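Local coordinates for probable oxidoreductase (PDB 4B7C), which probably acts as an NADP-dependent oxidoreductase of the medium-chain dehydrogenase/reductase family, pairing a GroES-like domain with a Rossmann-fold cofactor domain, at residues B[228-236]-B[259-267]. Sequence-based numbering, arbitrary orientation.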
# COMPACT_ATOMS: atom_id res chain seq x y z
N GLY B 228 12.52 -1.09 5.56
CA GLY B 228 13.73 -1.65 4.98
C GLY B 228 13.60 -3.09 4.53
O GLY B 228 12.54 -3.52 4.04
N GLU B 229 14.68 -3.85 4.71
CA GLU B 229 14.77 -5.22 4.21
C GLU B 229 13.81 -6.15 4.94
O GLU B 229 13.29 -7.11 4.36
CB GLU B 229 16.21 -5.73 4.36
CG GLU B 229 16.49 -7.05 3.67
CD GLU B 229 17.91 -7.55 3.90
OE1 GLU B 229 18.78 -6.75 4.32
OE2 GLU B 229 18.16 -8.75 3.64
N ILE B 230 13.56 -5.86 6.21
CA ILE B 230 12.61 -6.65 6.98
C ILE B 230 11.21 -6.59 6.34
O ILE B 230 10.54 -7.62 6.16
CB ILE B 230 12.55 -6.20 8.45
CG1 ILE B 230 13.82 -6.64 9.19
CG2 ILE B 230 11.33 -6.81 9.13
CD1 ILE B 230 13.97 -6.08 10.59
N LEU B 231 10.77 -5.39 6.01
CA LEU B 231 9.47 -5.20 5.33
C LEU B 231 9.44 -5.95 4.00
O LEU B 231 8.49 -6.67 3.69
CB LEU B 231 9.22 -3.71 5.08
CG LEU B 231 8.10 -3.34 4.10
CD1 LEU B 231 6.76 -3.88 4.55
CD2 LEU B 231 8.07 -1.83 3.91
N ASP B 232 10.51 -5.80 3.24
CA ASP B 232 10.60 -6.41 1.91
C ASP B 232 10.52 -7.93 1.98
O ASP B 232 9.87 -8.57 1.15
CB ASP B 232 11.88 -5.99 1.20
CG ASP B 232 11.68 -5.76 -0.30
OD1 ASP B 232 10.54 -5.91 -0.79
OD2 ASP B 232 12.68 -5.44 -0.98
N THR B 233 11.16 -8.52 3.00
CA THR B 233 11.12 -9.96 3.20
C THR B 233 9.76 -10.43 3.69
O THR B 233 9.25 -11.47 3.26
CB THR B 233 12.20 -10.42 4.21
OG1 THR B 233 13.49 -10.01 3.74
CG2 THR B 233 12.19 -11.93 4.37
N VAL B 234 9.15 -9.67 4.58
CA VAL B 234 7.82 -10.00 5.08
C VAL B 234 6.79 -10.03 3.95
O VAL B 234 5.89 -10.87 3.93
CB VAL B 234 7.40 -9.02 6.19
CG1 VAL B 234 5.94 -9.24 6.56
CG2 VAL B 234 8.31 -9.19 7.40
N LEU B 235 6.93 -9.10 3.01
CA LEU B 235 6.04 -9.02 1.83
C LEU B 235 5.98 -10.31 1.02
O LEU B 235 4.95 -10.64 0.45
CB LEU B 235 6.46 -7.87 0.91
CG LEU B 235 5.94 -6.48 1.33
CD1 LEU B 235 6.71 -5.35 0.69
CD2 LEU B 235 4.46 -6.38 0.99
N THR B 236 7.08 -11.07 1.00
CA THR B 236 7.09 -12.36 0.28
C THR B 236 6.21 -13.43 0.94
O THR B 236 5.90 -14.45 0.33
CB THR B 236 8.52 -12.93 0.13
OG1 THR B 236 9.03 -13.33 1.42
CG2 THR B 236 9.43 -11.88 -0.47
N VAL B 259 15.90 6.66 1.26
CA VAL B 259 15.02 5.59 1.74
C VAL B 259 15.13 4.39 0.80
O VAL B 259 15.34 4.56 -0.40
CB VAL B 259 13.54 6.05 1.86
CG1 VAL B 259 12.64 4.90 2.26
CG2 VAL B 259 13.41 7.20 2.86
N ARG B 260 15.00 3.19 1.36
CA ARG B 260 15.16 1.96 0.63
C ARG B 260 13.75 1.43 0.47
O ARG B 260 13.03 1.31 1.46
CB ARG B 260 16.10 1.02 1.42
CG ARG B 260 16.51 -0.26 0.65
CD ARG B 260 15.59 -1.37 1.11
NE ARG B 260 16.05 -2.67 0.67
CZ ARG B 260 15.30 -3.76 0.51
NH1 ARG B 260 13.99 -3.74 0.75
NH2 ARG B 260 15.87 -4.88 0.09
N GLY B 261 13.34 1.14 -0.77
CA GLY B 261 11.94 0.87 -1.08
C GLY B 261 11.73 -0.61 -1.26
O GLY B 261 12.63 -1.31 -1.71
N PRO B 262 10.53 -1.10 -0.92
CA PRO B 262 10.26 -2.54 -1.04
C PRO B 262 10.12 -3.04 -2.48
O PRO B 262 9.11 -2.80 -3.14
CB PRO B 262 8.95 -2.71 -0.27
CG PRO B 262 8.28 -1.39 -0.35
CD PRO B 262 9.36 -0.36 -0.44
N ALA B 263 11.13 -3.78 -2.94
CA ALA B 263 11.14 -4.39 -4.28
C ALA B 263 10.02 -5.41 -4.45
O ALA B 263 9.60 -5.69 -5.58
CB ALA B 263 12.49 -5.03 -4.56
N ASN B 264 9.55 -5.98 -3.35
CA ASN B 264 8.49 -7.00 -3.38
C ASN B 264 7.07 -6.45 -3.20
O ASN B 264 6.13 -7.19 -2.89
CB ASN B 264 8.74 -8.07 -2.29
CG ASN B 264 10.03 -8.83 -2.53
OD1 ASN B 264 10.32 -9.24 -3.65
ND2 ASN B 264 10.81 -9.04 -1.47
N TYR B 265 6.90 -5.15 -3.45
CA TYR B 265 5.60 -4.47 -3.23
C TYR B 265 4.47 -5.07 -4.07
O TYR B 265 3.31 -5.01 -3.67
CB TYR B 265 5.72 -2.96 -3.49
CG TYR B 265 5.55 -2.57 -4.93
CD1 TYR B 265 6.61 -2.66 -5.83
CD2 TYR B 265 4.33 -2.11 -5.40
CE1 TYR B 265 6.45 -2.30 -7.16
CE2 TYR B 265 4.15 -1.76 -6.72
CZ TYR B 265 5.21 -1.85 -7.60
OH TYR B 265 5.02 -1.51 -8.90
N LEU B 266 4.80 -5.66 -5.21
CA LEU B 266 3.79 -6.30 -6.08
C LEU B 266 3.15 -7.52 -5.45
O LEU B 266 2.14 -8.03 -5.93
CB LEU B 266 4.37 -6.64 -7.46
CG LEU B 266 4.50 -5.45 -8.41
CD1 LEU B 266 5.24 -5.85 -9.68
CD2 LEU B 266 3.11 -4.89 -8.74
N SER B 267 3.72 -7.99 -4.34
CA SER B 267 3.04 -9.00 -3.53
C SER B 267 1.65 -8.51 -3.11
O SER B 267 0.73 -9.30 -2.91
CB SER B 267 3.88 -9.35 -2.29
OG SER B 267 3.24 -10.38 -1.55
O HOH W 1 11.73 -1.80 2.06
O HOH W 2 12.31 1.50 4.33
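D232 turns its carboxylate from the helix 228-235 into the turn that starts at P262, where two successive backbone amides receive it. N264 N gives D232 OD1 a 2.7 Å bond on its syn lone pair, while A263 N reaches D232 OD2 at 3.0 Å, tilted out of the carboxylate plane. From that same face R260 NH1 adds a salt bridge to D232 OD2 at 2.8 Å, the guanidinium standing nearly upright on the carboxylate (83° between planes); a bend at chi2 (-97°) swings the arginine back over E229 CA. Three donors thus hold the buried carboxylate and probably stabilise its negative charge. N264 returns to the same residue: its ND2 meets D232 O at 2.8 Å, from above the carbonyl plane. L235 CD1 packs on P262 CB at 3.6 Å, and S267 OG donates to L235 O at 2.6 Å. Two waters bridge G228 to R260 at the other end. V234 points away from the loop onto strand 219-224 of the parallel Rossmann sheet, which L231 also touches from the flank, and I230 and T233 meet helix 207-214. The 259-267 loop lies on the side of the helix turned away from V234, where Y265 packs on G227 of the second subunit.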